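Local coordinates for protein L-asparaginase I (Vibrio cholerae, PDB 2OCD) that probably hydrolyses L-asparagine to L-aspartate and ammonium as a cytoplasmic homotetramer of the asparaginase 1 family, at residues A66-I71 with K309-L314; Y96-L101 with N145-F150. All blocks are in the same frame, centred on the assembly; numbering follows the deposited sequence.

Contact 1. Residues A66-I71 with K309-L314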
ATOM      1  N   ALA B  66     -21.014 -15.874  29.468  1.00 15.46           N
ATOM      2  CA  ALA B  66     -20.658 -15.861  30.908  1.00 15.57           C
ATOM      3  C   ALA B  66     -19.305 -15.158  31.164  1.00 15.80           C
ATOM      4  O   ALA B  66     -19.188 -14.310  32.043  1.00 15.63           O
ATOM      5  CB  ALA B  66     -20.679 -17.266  31.514  1.00 14.44           C
ATOM      6  N   ASP B  67     -18.295 -15.474  30.344  1.00 16.49           N
ATOM      7  CA  ASP B  67     -16.981 -14.827  30.463  1.00 15.77           C
ATOM      8  C   ASP B  67     -17.030 -13.315  30.159  1.00 15.37           C
ATOM      9  O   ASP B  67     -16.307 -12.523  30.770  1.00 16.11           O
ATOM     10  CB  ASP B  67     -15.973 -15.541  29.575  1.00 15.60           C
ATOM     11  CG  ASP B  67     -15.693 -16.975  30.041  1.00 16.72           C
ATOM     12  OD1 ASP B  67     -15.197 -17.130  31.202  1.00 15.60           O
ATOM     13  OD2 ASP B  67     -15.965 -17.936  29.256  1.00 13.70           O
ATOM     14  N   TRP B  68     -17.868 -12.918  29.210  1.00 14.05           N
ATOM     15  CA  TRP B  68     -18.044 -11.535  28.908  1.00 13.14           C
ATOM     16  C   TRP B  68     -18.589 -10.781  30.153  1.00 13.74           C
ATOM     17  O   TRP B  68     -18.126  -9.691  30.487  1.00 14.04           O
ATOM     18  CB  TRP B  68     -19.057 -11.413  27.784  1.00 13.72           C
ATOM     19  CG  TRP B  68     -18.622 -11.948  26.444  1.00 12.81           C
ATOM     20  CD1 TRP B  68     -17.361 -12.281  26.080  1.00 13.81           C
ATOM     21  CD2 TRP B  68     -19.437 -12.132  25.286  1.00 10.87           C
ATOM     22  NE1 TRP B  68     -17.331 -12.678  24.765  1.00 13.63           N
ATOM     23  CE2 TRP B  68     -18.597 -12.620  24.254  1.00 12.54           C
ATOM     24  CE3 TRP B  68     -20.800 -11.961  25.016  1.00 13.61           C
ATOM     25  CZ2 TRP B  68     -19.076 -12.936  22.957  1.00 11.54           C
ATOM     26  CZ3 TRP B  68     -21.278 -12.281  23.707  1.00 13.27           C
ATOM     27  CH2 TRP B  68     -20.408 -12.746  22.713  1.00 12.50           C
ATOM     28  N   GLN B  69     -19.592 -11.370  30.819  1.00 13.28           N
ATOM     29  CA  GLN B  69     -20.228 -10.795  31.999  1.00 12.28           C
ATOM     30  C   GLN B  69     -19.198 -10.572  33.080  1.00 12.09           C
ATOM     31  O   GLN B  69     -19.167  -9.481  33.681  1.00 12.02           O
ATOM     32  CB  GLN B  69     -21.310 -11.754  32.533  1.00 13.07           C
ATOM     33  CG  GLN B  69     -22.304 -11.173  33.524  1.00 12.69           C
ATOM     34  CD  GLN B  69     -23.134 -10.026  32.925  1.00 14.77           C
ATOM     35  OE1 GLN B  69     -23.714 -10.140  31.821  1.00 17.93           O
ATOM     36  NE2 GLN B  69     -23.164  -8.918  33.630  1.00 12.39           N
ATOM     37  N   LEU B  70     -18.374 -11.609  33.331  1.00 11.98           N
ATOM     38  CA  LEU B  70     -17.234 -11.560  34.272  1.00 11.44           C
ATOM     39  C   LEU B  70     -16.358 -10.348  33.967  1.00 12.08           C
ATOM     40  O   LEU B  70     -16.123  -9.527  34.871  1.00 13.53           O
ATOM     41  CB  LEU B  70     -16.386 -12.837  34.198  1.00 11.26           C
ATOM     42  CG  LEU B  70     -17.110 -14.189  34.469  1.00 13.56           C
ATOM     43  CD1 LEU B  70     -16.190 -15.486  34.632  1.00  6.61           C
ATOM     44  CD2 LEU B  70     -18.102 -14.039  35.670  1.00 10.68           C
ATOM     45  N   ILE B  71     -15.929 -10.183  32.700  1.00 10.83           N
ATOM     46  CA  ILE B  71     -15.097  -9.046  32.345  1.00 10.43           C
ATOM     47  C   ILE B  71     -15.855  -7.690  32.604  1.00 10.94           C
ATOM     48  O   ILE B  71     -15.340  -6.759  33.260  1.00  9.64           O
ATOM     49  CB  ILE B  71     -14.597  -9.151  30.892  1.00 10.37           C
ATOM     50  CG1 ILE B  71     -13.859 -10.488  30.640  1.00 10.77           C
ATOM     51  CG2 ILE B  71     -13.657  -8.029  30.578  1.00  9.14           C
ATOM     52  CD1 ILE B  71     -13.575 -10.752  29.148  1.00  7.46           C
ATOM     53  N   LYS B 309     -24.725  -7.777  19.216  1.00 11.52           N
ATOM     54  CA  LYS B 309     -25.775  -6.771  19.391  1.00 11.16           C
ATOM     55  C   LYS B 309     -27.035  -7.553  19.647  1.00 11.87           C
ATOM     56  O   LYS B 309     -27.842  -7.195  20.525  1.00 10.94           O
ATOM     57  CB  LYS B 309     -25.889  -5.854  18.163  1.00 11.38           C
ATOM     58  CG  LYS B 309     -26.814  -4.599  18.308  1.00 11.69           C
ATOM     59  CD  LYS B 309     -26.868  -3.768  17.021  1.00 10.76           C
ATOM     60  CE  LYS B 309     -27.712  -2.489  17.075  1.00 12.20           C
ATOM     61  NZ  LYS B 309     -27.753  -1.739  15.708  1.00 12.27           N
ATOM     62  N   LEU B 310     -27.187  -8.654  18.907  1.00 12.82           N
ATOM     63  CA  LEU B 310     -28.288  -9.585  19.155  1.00 12.81           C
ATOM     64  C   LEU B 310     -28.248 -10.157  20.594  1.00 13.63           C
ATOM     65  O   LEU B 310     -29.307 -10.286  21.247  1.00 14.91           O
ATOM     66  CB  LEU B 310     -28.310 -10.711  18.105  1.00 12.34           C
ATOM     67  CG  LEU B 310     -28.992 -10.441  16.734  1.00 11.43           C
ATOM     68  CD1 LEU B 310     -28.570 -11.454  15.672  1.00  5.89           C
ATOM     69  CD2 LEU B 310     -30.544 -10.371  16.784  1.00 10.02           C
ATOM     70  N   HIS B 311     -27.052 -10.461  21.114  1.00 13.47           N
ATOM     71  CA  HIS B 311     -26.946 -11.051  22.446  1.00 13.67           C
ATOM     72  C   HIS B 311     -27.275  -9.996  23.513  1.00 13.94           C
ATOM     73  O   HIS B 311     -27.803 -10.286  24.595  1.00 13.05           O
ATOM     74  CB  HIS B 311     -25.536 -11.566  22.731  1.00 14.29           C
ATOM     75  CG  HIS B 311     -25.260 -12.998  22.325  1.00 16.03           C
ATOM     76  ND1 HIS B 311     -24.900 -13.357  21.041  1.00 15.87           N
ATOM     77  CD2 HIS B 311     -25.149 -14.131  23.074  1.00 18.11           C
ATOM     78  CE1 HIS B 311     -24.656 -14.662  21.005  1.00 19.31           C
ATOM     79  NE2 HIS B 311     -24.803 -15.155  22.223  1.00 19.04           N
ATOM     80  N   TYR B 312     -26.881  -8.769  23.233  1.00 14.76           N
ATOM     81  CA  TYR B 312     -27.247  -7.632  24.079  1.00 14.68           C
ATOM     82  C   TYR B 312     -28.750  -7.550  24.157  1.00 14.90           C
ATOM     83  O   TYR B 312     -29.287  -7.722  25.244  1.00 14.67           O
ATOM     84  CB  TYR B 312     -26.675  -6.333  23.532  1.00 14.41           C
ATOM     85  CG  TYR B 312     -27.308  -5.105  24.092  1.00 14.42           C
ATOM     86  CD1 TYR B 312     -27.286  -4.854  25.437  1.00 14.17           C
ATOM     87  CD2 TYR B 312     -27.908  -4.174  23.271  1.00 14.47           C
ATOM     88  CE1 TYR B 312     -27.875  -3.715  25.976  1.00 14.06           C
ATOM     89  CE2 TYR B 312     -28.501  -3.022  23.802  1.00 13.92           C
ATOM     90  CZ  TYR B 312     -28.476  -2.804  25.160  1.00 14.09           C
ATOM     91  OH  TYR B 312     -29.043  -1.657  25.708  1.00 17.14           O
ATOM     92  N   LEU B 313     -29.408  -7.345  23.011  1.00 14.86           N
ATOM     93  CA  LEU B 313     -30.845  -7.059  22.968  1.00 15.61           C
ATOM     94  C   LEU B 313     -31.741  -8.234  23.357  1.00 17.01           C
ATOM     95  O   LEU B 313     -32.738  -8.072  24.099  1.00 17.25           O
ATOM     96  CB  LEU B 313     -31.269  -6.589  21.576  1.00 15.23           C
ATOM     97  CG  LEU B 313     -30.747  -5.223  21.137  1.00 13.20           C
ATOM     98  CD1 LEU B 313     -30.894  -5.174  19.636  1.00 10.10           C
ATOM     99  CD2 LEU B 313     -31.469  -4.006  21.834  1.00 10.27           C
ATOM    100  N   LEU B 314     -31.410  -9.418  22.862  1.00 17.96           N
ATOM    101  CA  LEU B 314     -32.222 -10.574  23.179  1.00 18.85           C
ATOM    102  C   LEU B 314     -32.093 -10.926  24.666  1.00 19.63           C
ATOM    103  O   LEU B 314     -32.917 -11.702  25.173  1.00 19.58           O
ATOM    104  CB  LEU B 314     -31.823 -11.772  22.306  1.00 19.37           C
ATOM    105  CG  LEU B 314     -32.258 -11.712  20.839  1.00 18.72           C
ATOM    106  CD1 LEU B 314     -31.364 -12.628  19.975  1.00 20.47           C
ATOM    107  CD2 LEU B 314     -33.757 -12.087  20.659  1.00 16.12           C
TER
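W68 and H311 form a T-shaped (edge-to-face) aromatic pair at the junction of the N-terminal and C-terminal regions of the asparaginase chain. W68 lies on helix 65-78 and H311 on helix 303-315. The indole presents the rim of its six-membered ring to one face of the imidazole. W68 CZ3 does the touching, 4.3 Å from H311 CG. It stands over the imidazole but off-centre, toward the rim. The planes meet at 73°, and the centroids of the W68 six-membered ring and the H311 imidazole are 5.7 Å apart.

The backbones stay well separated, with W68 CA and H311 CA 11.0 Å apart. The indole and the imidazole span the gap between them, and no hydrogen bond crosses it. The segments bury just 69 Å² between them. With CG beside the backbone N (chi1 -67°), the indole of W68 extends off its helix toward H311.

Family asparaginases have two alpha/beta domains, and this pair joins a helix of the first to a helix of the second. H311 ND1 is hydrogen-bonded to L307 O, one turn earlier on its own helix. That bond probably limits the ring's rotation and is consistent with its face staying turned toward W68. The indole also packs on T97 and A100 of helix 94-104, on M63, and on P220 of a second subunit. The side chains of W68 and S60, a predicted substrate-binding residue, are about 9 Å apart.

Contact 2. Residues Y96-L101 with N145-F150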
ATOM      1  N   TYR B  96     -14.791 -10.599  19.216  1.00 12.48           N
ATOM      2  CA  TYR B  96     -16.117 -10.888  19.755  1.00 11.78           C
ATOM      3  C   TYR B  96     -16.218 -10.294  21.136  1.00 12.17           C
ATOM      4  O   TYR B  96     -17.244  -9.733  21.508  1.00 12.75           O
ATOM      5  CB  TYR B  96     -16.398 -12.364  19.827  1.00 11.25           C
ATOM      6  CG  TYR B  96     -16.580 -13.053  18.494  1.00 10.22           C
ATOM      7  CD1 TYR B  96     -15.502 -13.609  17.838  1.00 10.74           C
ATOM      8  CD2 TYR B  96     -17.835 -13.226  17.941  1.00 10.41           C
ATOM      9  CE1 TYR B  96     -15.648 -14.266  16.607  1.00 11.45           C
ATOM     10  CE2 TYR B  96     -17.997 -13.891  16.736  1.00 11.15           C
ATOM     11  CZ  TYR B  96     -16.898 -14.396  16.069  1.00 11.62           C
ATOM     12  OH  TYR B  96     -17.034 -15.065  14.874  1.00 13.90           O
ATOM     13  N   THR B  97     -15.172 -10.409  21.930  1.00 11.56           N
ATOM     14  CA  THR B  97     -15.256  -9.804  23.222  1.00 11.14           C
ATOM     15  C   THR B  97     -15.466  -8.277  23.115  1.00 11.14           C
ATOM     16  O   THR B  97     -16.321  -7.704  23.787  1.00 11.32           O
ATOM     17  CB  THR B  97     -14.049 -10.171  24.044  1.00 10.59           C
ATOM     18  OG1 THR B  97     -14.188 -11.554  24.403  1.00 12.84           O
ATOM     19  CG2 THR B  97     -13.981  -9.320  25.309  1.00  9.12           C
ATOM     20  N   ALA B  98     -14.689  -7.619  22.271  1.00 11.44           N
ATOM     21  CA  ALA B  98     -14.626  -6.145  22.286  1.00 11.80           C
ATOM     22  C   ALA B  98     -15.988  -5.634  21.856  1.00 12.32           C
ATOM     23  O   ALA B  98     -16.501  -4.628  22.360  1.00 13.10           O
ATOM     24  CB  ALA B  98     -13.559  -5.653  21.354  1.00 11.26           C
ATOM     25  N   SER B  99     -16.577  -6.380  20.934  1.00 12.18           N
ATOM     26  CA  SER B  99     -17.887  -6.120  20.455  1.00 12.57           C
ATOM     27  C   SER B  99     -18.967  -6.236  21.524  1.00 12.40           C
ATOM     28  O   SER B  99     -19.789  -5.312  21.711  1.00 12.48           O
ATOM     29  CB  SER B  99     -18.181  -7.084  19.322  1.00 12.81           C
ATOM     30  OG  SER B  99     -17.467  -6.693  18.153  1.00 15.28           O
ATOM     31  N   ALA B 100     -19.018  -7.409  22.140  1.00 11.86           N
ATOM     32  CA  ALA B 100     -19.941  -7.699  23.249  1.00 11.48           C
ATOM     33  C   ALA B 100     -19.973  -6.564  24.255  1.00 11.47           C
ATOM     34  O   ALA B 100     -21.058  -6.055  24.589  1.00 11.05           O
ATOM     35  CB  ALA B 100     -19.532  -8.988  23.957  1.00 10.16           C
ATOM     36  N   LEU B 101     -18.774  -6.184  24.731  1.00 11.28           N
ATOM     37  CA  LEU B 101     -18.635  -5.165  25.747  1.00 11.37           C
ATOM     38  C   LEU B 101     -19.118  -3.802  25.271  1.00 11.95           C
ATOM     39  O   LEU B 101     -19.559  -2.999  26.113  1.00 13.16           O
ATOM     40  CB  LEU B 101     -17.185  -5.033  26.231  1.00 11.72           C
ATOM     41  CG  LEU B 101     -16.611  -6.298  26.918  1.00 13.51           C
ATOM     42  CD1 LEU B 101     -15.101  -6.216  27.102  1.00  9.00           C
ATOM     43  CD2 LEU B 101     -17.344  -6.614  28.273  1.00 11.45           C
ATOM     44  N   ASN B 145     -13.709   7.425  24.890  1.00 16.73           N
ATOM     45  CA  ASN B 145     -14.632   6.803  25.851  1.00 17.05           C
ATOM     46  C   ASN B 145     -15.530   5.779  25.179  1.00 16.61           C
ATOM     47  O   ASN B 145     -16.754   5.928  25.176  1.00 18.32           O
ATOM     48  CB  ASN B 145     -15.501   7.840  26.598  1.00 17.09           C
ATOM     49  CG  ASN B 145     -14.680   8.864  27.391  1.00 18.37           C
ATOM     50  OD1 ASN B 145     -15.051  10.041  27.471  1.00 20.56           O
ATOM     51  ND2 ASN B 145     -13.580   8.418  28.002  1.00 21.63           N
ATOM     52  N   GLU B 146     -14.903   4.761  24.614  1.00 15.32           N
ATOM     53  CA  GLU B 146     -15.577   3.676  23.958  1.00 14.29           C
ATOM     54  C   GLU B 146     -14.750   2.426  24.206  1.00 13.02           C
ATOM     55  O   GLU B 146     -13.618   2.487  24.728  1.00 11.55           O
ATOM     56  CB  GLU B 146     -15.680   3.831  22.432  1.00 14.17           C
ATOM     57  CG  GLU B 146     -15.729   5.204  21.764  1.00 14.67           C
ATOM     58  CD  GLU B 146     -16.005   5.076  20.201  1.00 16.88           C
ATOM     59  OE1 GLU B 146     -16.326   3.948  19.743  1.00 13.99           O
ATOM     60  OE2 GLU B 146     -15.929   6.107  19.434  1.00 19.28           O
ATOM     61  N   VAL B 147     -15.336   1.292  23.826  1.00 12.00           N
ATOM     62  CA  VAL B 147     -14.604   0.027  23.769  1.00 11.34           C
ATOM     63  C   VAL B 147     -13.788  -0.039  22.471  1.00 10.78           C
ATOM     64  O   VAL B 147     -14.332  -0.071  21.379  1.00  9.99           O
ATOM     65  CB  VAL B 147     -15.535  -1.180  23.936  1.00 10.79           C
ATOM     66  CG1 VAL B 147     -14.732  -2.445  23.921  1.00 11.78           C
ATOM     67  CG2 VAL B 147     -16.233  -1.101  25.275  1.00 11.14           C
ATOM     68  N   THR B 148     -12.471  -0.022  22.602  1.00 10.88           N
ATOM     69  CA  THR B 148     -11.594  -0.016  21.431  1.00 11.35           C
ATOM     70  C   THR B 148     -10.634  -1.211  21.446  1.00 11.70           C
ATOM     71  O   THR B 148     -10.576  -1.973  22.438  1.00 10.99           O
ATOM     72  CB  THR B 148     -10.803   1.320  21.370  1.00 11.95           C
ATOM     73  OG1 THR B 148     -10.031   1.488  22.572  1.00 11.22           O
ATOM     74  CG2 THR B 148     -11.795   2.540  21.186  1.00  9.35           C
ATOM     75  N   LEU B 149      -9.898  -1.392  20.347  1.00 12.49           N
ATOM     76  CA  LEU B 149      -9.072  -2.607  20.144  1.00 12.87           C
ATOM     77  C   LEU B 149      -7.759  -2.168  19.553  1.00 12.81           C
ATOM     78  O   LEU B 149      -7.726  -1.529  18.492  1.00 12.98           O
ATOM     79  CB  LEU B 149      -9.787  -3.630  19.242  1.00 12.88           C
ATOM     80  CG  LEU B 149      -9.195  -5.040  19.026  1.00 12.87           C
ATOM     81  CD1 LEU B 149     -10.248  -6.130  18.665  1.00 12.03           C
ATOM     82  CD2 LEU B 149      -8.140  -5.095  17.959  1.00  9.68           C
ATOM     83  N   PHE B 150      -6.678  -2.465  20.249  1.00 12.60           N
ATOM     84  CA  PHE B 150      -5.406  -2.000  19.793  1.00 13.25           C
ATOM     85  C   PHE B 150      -4.551  -3.170  19.277  1.00 13.77           C
ATOM     86  O   PHE B 150      -4.320  -4.155  20.015  1.00 14.31           O
ATOM     87  CB  PHE B 150      -4.736  -1.224  20.913  1.00 13.69           C
ATOM     88  CG  PHE B 150      -3.477  -0.559  20.505  1.00 13.54           C
ATOM     89  CD1 PHE B 150      -3.496   0.507  19.619  1.00 17.89           C
ATOM     90  CD2 PHE B 150      -2.285  -0.957  21.003  1.00 14.24           C
ATOM     91  CE1 PHE B 150      -2.314   1.138  19.215  1.00 16.24           C
ATOM     92  CE2 PHE B 150      -1.120  -0.320  20.594  1.00 16.71           C
ATOM     93  CZ  PHE B 150      -1.145   0.707  19.702  1.00 14.80           C
TER
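V147 meets A98 and L101 with its two methyl branches. CG1 lies against the backbone carbonyl of A98, with V147 CG1 only 3.2 Å from A98 O. This is a close approach, and the packing is tight here. The same methyl also reaches the A98 side chain, with V147 CG1 and A98 CB 4.3 Å apart. The other branch turns to the next helical turn. V147 CG2 is 4.2 Å from L101 CB and 3.9 Å from L101 O. The fork is set by chi1 of -178°, which puts CG1 anti to the backbone N and CG2 beside it.

L149 adds a second touch on A98. Its CD1 comes to 4.3 Å from A98 CB, so the small alanine side chain meets both V147 and L149. No hydrogen bond crosses the contact. The side chains of V147 and L149 leave the strand toward the helix, while that of T148 leaves away from it and packs on I113, L155 and L180.

Further out, backbone hydrogen bonds hold the strand in place. T148 bonds to V112 and V114 on one neighbour, and L149 to M156 on the other. A98 also packs on V114. Helix 65-78 packs on helix 94-104: T97 touches I71, and L101 touches A72. T97 OG1 is hydrogen-bonded to H89 NE2.

The axes of segments 96-101 and 147-150 come within 8.0 Å and run nearly antiparallel, at 162°. Helix 94-104 links the adjacent parallel strands 84-88 and 112-115 as a beta-alpha-beta crossover. It also lies against the next strand, 147-151, an arrangement characteristic of the layered alpha/beta N-terminal domain of asparaginases.

From the N terminus, after strands 5-12 and 48-58 the chain reaches helix 65-78, the opening side of contact 1. It then enters helix 94-104, which opens contact 2. Strand 147-151 closes contact 2 after 43 residues that include strand 112-115 and helix 127-141. Much later, helix 303-315 of the C-terminal region closes contact 1. Contact 2 is thus nested inside the loop of contact 1, and their centres are about 12 Å apart. The two meet directly, with W68 O 3.9 Å from L101 CD2. Helix 65-78 meets both helix 94-104, which lies on the large sheet, and helix 303-315 of the C-terminal domain.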